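Local coordinates for protein epoxyqueuosine reductase (Streptococcus thermophilus, PDB 5D6S) that belongs to the epoxyqueuosine reductase (QueG) family, iron-sulfur proteins with a 4Fe-4S double-cluster domain, and binds cobalamin together with two iron/sulfur clusters, at residues A[87-101]-A[188-201]. Numbering follows the deposited sequence.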
loop_
_atom_site.group_PDB
_atom_site.type_symbol
_atom_site.label_atom_id
_atom_site.label_comp_id
_atom_site.label_asym_id
_atom_site.label_seq_id
_atom_site.Cartn_x
_atom_site.Cartn_y
_atom_site.Cartn_z
ATOM N N SER A 87 -4.384 21.983 12.149
ATOM C CA SER A 87 -5.200 21.716 10.960
ATOM C C SER A 87 -6.566 22.414 10.986
ATOM O O SER A 87 -7.189 22.554 9.934
ATOM C CB SER A 87 -5.431 20.202 10.773
ATOM O OG SER A 87 -4.232 19.516 10.477
ATOM N N LEU A 88 -7.059 22.784 12.170
ATOM C CA LEU A 88 -8.387 23.415 12.269
ATOM C C LEU A 88 -8.464 24.708 13.139
ATOM O O LEU A 88 -8.913 25.744 12.643
ATOM C CB LEU A 88 -9.456 22.388 12.677
ATOM C CG LEU A 88 -10.937 22.808 12.526
ATOM C CD1 LEU A 88 -11.273 23.453 11.194
ATOM C CD2 LEU A 88 -11.866 21.617 12.741
ATOM N N GLU A 89 -8.054 24.651 14.409
ATOM C CA GLU A 89 -8.156 25.808 15.348
ATOM C C GLU A 89 -9.391 25.643 16.219
ATOM O O GLU A 89 -9.276 25.536 17.441
ATOM C CB GLU A 89 -8.195 27.188 14.663
ATOM N N SER A 90 -10.569 25.596 15.599
ATOM C CA SER A 90 -11.835 25.336 16.327
ATOM C C SER A 90 -12.062 23.852 16.674
ATOM O O SER A 90 -13.203 23.416 16.875
ATOM C CB SER A 90 -13.030 25.861 15.525
ATOM O OG SER A 90 -13.356 24.985 14.472
ATOM N N ALA A 91 -10.970 23.094 16.768
ATOM C CA ALA A 91 -11.035 21.647 16.894
ATOM C C ALA A 91 -11.430 21.234 18.293
ATOM O O ALA A 91 -10.903 21.730 19.278
ATOM C CB ALA A 91 -9.705 21.022 16.527
ATOM N N LYS A 92 -12.348 20.282 18.344
ATOM C CA LYS A 92 -12.971 19.875 19.578
ATOM C C LYS A 92 -13.082 18.349 19.645
ATOM O O LYS A 92 -12.700 17.744 20.629
ATOM C CB LYS A 92 -14.347 20.538 19.675
ATOM C CG LYS A 92 -14.746 20.926 21.084
ATOM C CD LYS A 92 -13.917 22.096 21.597
ATOM C CE LYS A 92 -13.400 21.801 23.000
ATOM N NZ LYS A 92 -12.614 22.922 23.574
ATOM N N THR A 93 -13.616 17.729 18.599
ATOM C CA THR A 93 -13.595 16.275 18.491
ATOM C C THR A 93 -13.088 15.831 17.111
ATOM O O THR A 93 -13.056 16.625 16.162
ATOM C CB THR A 93 -14.981 15.655 18.789
ATOM O OG1 THR A 93 -14.883 14.226 18.768
ATOM C CG2 THR A 93 -16.017 16.069 17.767
ATOM N N ILE A 94 -12.652 14.571 17.021
ATOM C CA ILE A 94 -12.239 13.938 15.751
ATOM C C ILE A 94 -13.052 12.675 15.552
ATOM O O ILE A 94 -13.126 11.839 16.440
ATOM C CB ILE A 94 -10.741 13.530 15.735
ATOM C CG1 ILE A 94 -9.832 14.761 15.853
ATOM C CG2 ILE A 94 -10.410 12.795 14.449
ATOM C CD1 ILE A 94 -8.378 14.440 16.134
ATOM N N ILE A 95 -13.613 12.526 14.361
ATOM C CA ILE A 95 -14.418 11.359 14.021
ATOM C C ILE A 95 -13.624 10.473 13.079
ATOM O O ILE A 95 -13.340 10.864 11.947
ATOM C CB ILE A 95 -15.715 11.757 13.304
ATOM C CG1 ILE A 95 -16.419 12.871 14.088
ATOM C CG2 ILE A 95 -16.601 10.541 13.113
ATOM C CD1 ILE A 95 -17.618 13.483 13.378
ATOM N N SER A 96 -13.272 9.284 13.552
ATOM C CA SER A 96 -12.536 8.325 12.752
ATOM C C SER A 96 -13.507 7.428 12.027
ATOM O O SER A 96 -14.352 6.819 12.675
ATOM C CB SER A 96 -11.632 7.461 13.628
ATOM O OG SER A 96 -11.062 6.411 12.863
ATOM N N ILE A 97 -13.359 7.299 10.705
ATOM C CA ILE A 97 -14.140 6.310 9.943
ATOM C C ILE A 97 -13.299 5.121 9.472
ATOM O O ILE A 97 -12.078 5.197 9.404
ATOM C CB ILE A 97 -14.888 6.921 8.747
ATOM C CG1 ILE A 97 -13.929 7.464 7.710
ATOM C CG2 ILE A 97 -15.801 8.026 9.231
ATOM C CD1 ILE A 97 -14.623 7.695 6.385
ATOM N N ALA A 98 -13.982 4.012 9.211
ATOM C CA ALA A 98 -13.367 2.808 8.694
ATOM C C ALA A 98 -14.303 2.187 7.670
ATOM O O ALA A 98 -15.498 2.058 7.928
ATOM C CB ALA A 98 -13.089 1.826 9.809
ATOM N N VAL A 99 -13.771 1.860 6.494
ATOM C CA VAL A 99 -14.549 1.186 5.461
ATOM C C VAL A 99 -13.829 -0.112 5.202
ATOM O O VAL A 99 -12.628 -0.111 4.918
ATOM C CB VAL A 99 -14.646 2.003 4.164
ATOM C CG1 VAL A 99 -15.406 1.236 3.092
ATOM C CG2 VAL A 99 -15.340 3.328 4.425
ATOM N N ALA A 100 -14.553 -1.220 5.296
ATOM C CA ALA A 100 -13.934 -2.517 5.108
ATOM C C ALA A 100 -13.806 -2.844 3.625
ATOM O O ALA A 100 -14.593 -2.359 2.816
ATOM C CB ALA A 100 -14.736 -3.587 5.825
ATOM N N TYR A 101 -12.814 -3.670 3.284
ATOM C CA TYR A 101 -12.609 -4.136 1.900
ATOM C C TYR A 101 -12.254 -5.624 1.850
ATOM O O TYR A 101 -11.621 -6.159 2.776
ATOM C CB TYR A 101 -11.525 -3.311 1.186
ATOM C CG TYR A 101 -10.132 -3.390 1.797
ATOM C CD1 TYR A 101 -9.742 -2.511 2.780
ATOM C CD2 TYR A 101 -9.201 -4.304 1.350
ATOM C CE1 TYR A 101 -8.458 -2.542 3.317
ATOM C CE2 TYR A 101 -7.915 -4.355 1.891
ATOM C CZ TYR A 101 -7.542 -3.469 2.875
ATOM O OH TYR A 101 -6.277 -3.494 3.446
ATOM N N SER A 188 -7.964 -6.312 9.935
ATOM C CA SER A 188 -7.193 -5.126 9.506
ATOM C C SER A 188 -7.599 -4.657 8.119
ATOM O O SER A 188 -7.248 -3.544 7.721
ATOM C CB SER A 188 -5.692 -5.370 9.550
ATOM O OG SER A 188 -5.372 -6.682 9.132
ATOM N N TYR A 189 -8.395 -5.460 7.414
ATOM C CA TYR A 189 -8.837 -5.104 6.052
ATOM C C TYR A 189 -9.864 -3.987 6.040
ATOM O O TYR A 189 -10.973 -4.133 5.518
ATOM C CB TYR A 189 -9.270 -6.351 5.240
ATOM C CG TYR A 189 -8.149 -7.399 5.153
ATOM C CD1 TYR A 189 -6.894 -7.081 4.598
ATOM C CD2 TYR A 189 -8.322 -8.676 5.664
ATOM C CE1 TYR A 189 -5.873 -8.016 4.533
ATOM C CE2 TYR A 189 -7.307 -9.612 5.598
ATOM C CZ TYR A 189 -6.081 -9.281 5.035
ATOM O OH TYR A 189 -5.089 -10.247 4.972
ATOM N N MET A 190 -9.421 -2.844 6.576
ATOM C CA MET A 190 -10.171 -1.572 6.559
ATOM C C MET A 190 -9.339 -0.376 6.064
ATOM O O MET A 190 -8.165 -0.217 6.447
ATOM C CB MET A 190 -10.644 -1.196 7.968
ATOM C CG MET A 190 -11.377 -2.280 8.748
ATOM S SD MET A 190 -11.617 -1.772 10.460
ATOM C CE MET A 190 -9.959 -1.925 11.155
ATOM N N TYR A 191 -9.968 0.459 5.226
ATOM C CA TYR A 191 -9.466 1.800 4.905
ATOM C C TYR A 191 -9.851 2.746 6.030
ATOM O O TYR A 191 -10.928 2.626 6.595
ATOM C CB TYR A 191 -10.104 2.344 3.626
ATOM C CG TYR A 191 -10.029 1.438 2.402
ATOM C CD1 TYR A 191 -8.832 0.848 2.003
ATOM C CD2 TYR A 191 -11.165 1.197 1.618
ATOM C CE1 TYR A 191 -8.771 0.040 0.872
ATOM C CE2 TYR A 191 -11.099 0.405 0.478
ATOM C CZ TYR A 191 -9.903 -0.175 0.108
ATOM O OH TYR A 191 -9.841 -0.968 -1.022
ATOM N N LEU A 192 -8.978 3.686 6.357
ATOM C CA LEU A 192 -9.233 4.646 7.433
ATOM C C LEU A 192 -9.342 6.091 6.944
ATOM O O LEU A 192 -8.733 6.474 5.957
ATOM C CB LEU A 192 -8.136 4.586 8.506
ATOM C CG LEU A 192 -7.960 3.246 9.227
ATOM C CD1 LEU A 192 -6.954 3.364 10.374
ATOM C CD2 LEU A 192 -9.294 2.717 9.725
ATOM N N GLY A 193 -10.138 6.865 7.667
ATOM C CA GLY A 193 -10.277 8.298 7.457
ATOM C C GLY A 193 -10.577 9.039 8.758
ATOM O O GLY A 193 -10.843 8.423 9.788
ATOM N N GLU A 194 -10.536 10.364 8.694
ATOM C CA GLU A 194 -10.834 11.237 9.834
ATOM C C GLU A 194 -11.579 12.473 9.386
ATOM O O GLU A 194 -11.286 13.041 8.341
ATOM C CB GLU A 194 -9.577 11.772 10.504
ATOM C CG GLU A 194 -8.630 10.727 11.013
ATOM C CD GLU A 194 -7.549 10.423 10.026
ATOM O OE1 GLU A 194 -7.484 9.249 9.609
ATOM O OE2 GLU A 194 -6.794 11.359 9.659
ATOM N N LEU A 195 -12.523 12.898 10.217
ATOM C CA LEU A 195 -13.155 14.196 10.075
ATOM C C LEU A 195 -12.883 14.970 11.358
ATOM O O LEU A 195 -13.500 14.712 12.400
ATOM C CB LEU A 195 -14.654 14.029 9.839
ATOM C CG LEU A 195 -15.415 15.288 9.461
ATOM C CD1 LEU A 195 -14.910 15.879 8.158
ATOM C CD2 LEU A 195 -16.894 14.957 9.342
ATOM N N ILE A 196 -11.915 15.879 11.295
ATOM C CA ILE A 196 -11.651 16.788 12.407
ATOM C C ILE A 196 -12.790 17.795 12.427
ATOM O O ILE A 196 -13.245 18.243 11.376
ATOM C CB ILE A 196 -10.325 17.549 12.254
ATOM C CG1 ILE A 196 -9.150 16.586 12.122
ATOM C CG2 ILE A 196 -10.077 18.433 13.470
ATOM C CD1 ILE A 196 -7.866 17.265 11.679
ATOM N N THR A 197 -13.249 18.147 13.625
ATOM C CA THR A 197 -14.469 18.939 13.776
ATOM C C THR A 197 -14.507 19.794 15.059
ATOM O O THR A 197 -13.780 19.542 16.025
ATOM C CB THR A 197 -15.722 18.026 13.660
ATOM O OG1 THR A 197 -16.888 18.738 14.067
ATOM C CG2 THR A 197 -15.602 16.815 14.530
ATOM N N ASN A 198 -15.390 20.796 15.057
ATOM C CA ASN A 198 -15.604 21.687 16.219
ATOM C C ASN A 198 -16.787 21.292 17.123
ATOM O O ASN A 198 -17.243 22.093 17.932
ATOM C CB ASN A 198 -15.800 23.126 15.751
ATOM C CG ASN A 198 -17.144 23.351 15.078
ATOM O OD1 ASN A 198 -17.911 22.414 14.835
ATOM N ND2 ASN A 198 -17.417 24.598 14.740
ATOM N N LEU A 199 -17.263 20.057 16.992
ATOM C CA LEU A 199 -18.359 19.544 17.812
ATOM C C LEU A 199 -17.881 19.056 19.179
ATOM O O LEU A 199 -16.784 18.527 19.316
ATOM C CB LEU A 199 -19.082 18.404 17.087
ATOM C CG LEU A 199 -20.169 18.757 16.060
ATOM C CD1 LEU A 199 -19.859 20.033 15.294
ATOM C CD2 LEU A 199 -20.402 17.595 15.101
ATOM N N GLU A 200 -18.719 19.259 20.189
ATOM C CA GLU A 200 -18.467 18.725 21.520
ATOM C C GLU A 200 -19.188 17.397 21.544
ATOM O O GLU A 200 -20.418 17.377 21.505
ATOM C CB GLU A 200 -19.027 19.666 22.597
ATOM C CG GLU A 200 -18.253 19.645 23.903
ATOM C CD GLU A 200 -17.070 20.600 23.895
ATOM O OE1 GLU A 200 -17.272 21.808 23.642
ATOM O OE2 GLU A 200 -15.933 20.137 24.154
ATOM N N ILE A 201 -18.447 16.294 21.543
ATOM C CA ILE A 201 -19.081 14.967 21.527
ATOM C C ILE A 201 -18.387 13.987 22.449
ATOM O O ILE A 201 -17.175 14.046 22.655
ATOM C CB ILE A 201 -19.204 14.367 20.108
ATOM C CG1 ILE A 201 -20.113 15.257 19.244
ATOM C CG2 ILE A 201 -19.766 12.943 20.158
ATOM C CD1 ILE A 201 -20.266 14.817 17.802
HETATM O O HOH W 1 -8.361 7.584 11.113
#
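The ring of Y101 is sandwiched between two tyrosines of 188-201. On one face Y191 forms an offset stack, planes 13° apart and centroids 4.3 Å apart, with Y191 CE1 over the Y101 CD1 corner. Over the opposite face, Y189 CB makes a CH-pi contact 4.1 Å from the Y101 ring centroid, and the Y189 ring makes an offset edge-to-face contact with the Y101 face, planes at 71°. Y101 reaches this slot because its CG sits between its own backbone N and carbonyl carbon (chi1 62°), while its backbone N bonds to Y189 O at 2.9 Å. H103 and Y128 extend the cluster by stacking on Y189 and Y191. From here strands 93-100 and 190-197 run antiparallel as the central pair of a four-stranded antiparallel sheet, order 45-50, 93-100, 190-197, 152-155. Hydrogen-bonded pairs I95-L195, I97-G193 and V99-Y191 alternate with non-hydrogen-bonded ones. G193 has no side chain, and I97 CG1 lies 3.8 Å from its CA. I97, V99 and Y191 pack against helix 128-144; I94, S96, L192 and E194 meet helix 163-169 on the other face, where A98 CB touches both M190 SD and L192 CD2. The backbone O atoms of M190 and L192 accept hydrogen bonds from cobalamin, so strand 190-197 also lines the cobalamin pocket. At the far end K92 and T93 both face T197 in a classic beta bulge: T197 O takes the K92 N-H in its carbonyl plane at 2.8 Å, and the T93 N-H from above that plane. T93 and T197 meet through their CG2 methyls, their hydroxyls turned to different partners: T93 OG1 bonds to T49 O, whereas T197 OG1 accepts from L199 N in an ST turn. Beyond the bulge, L88 lays CD2 against I196 CG2 at 3.7 Å.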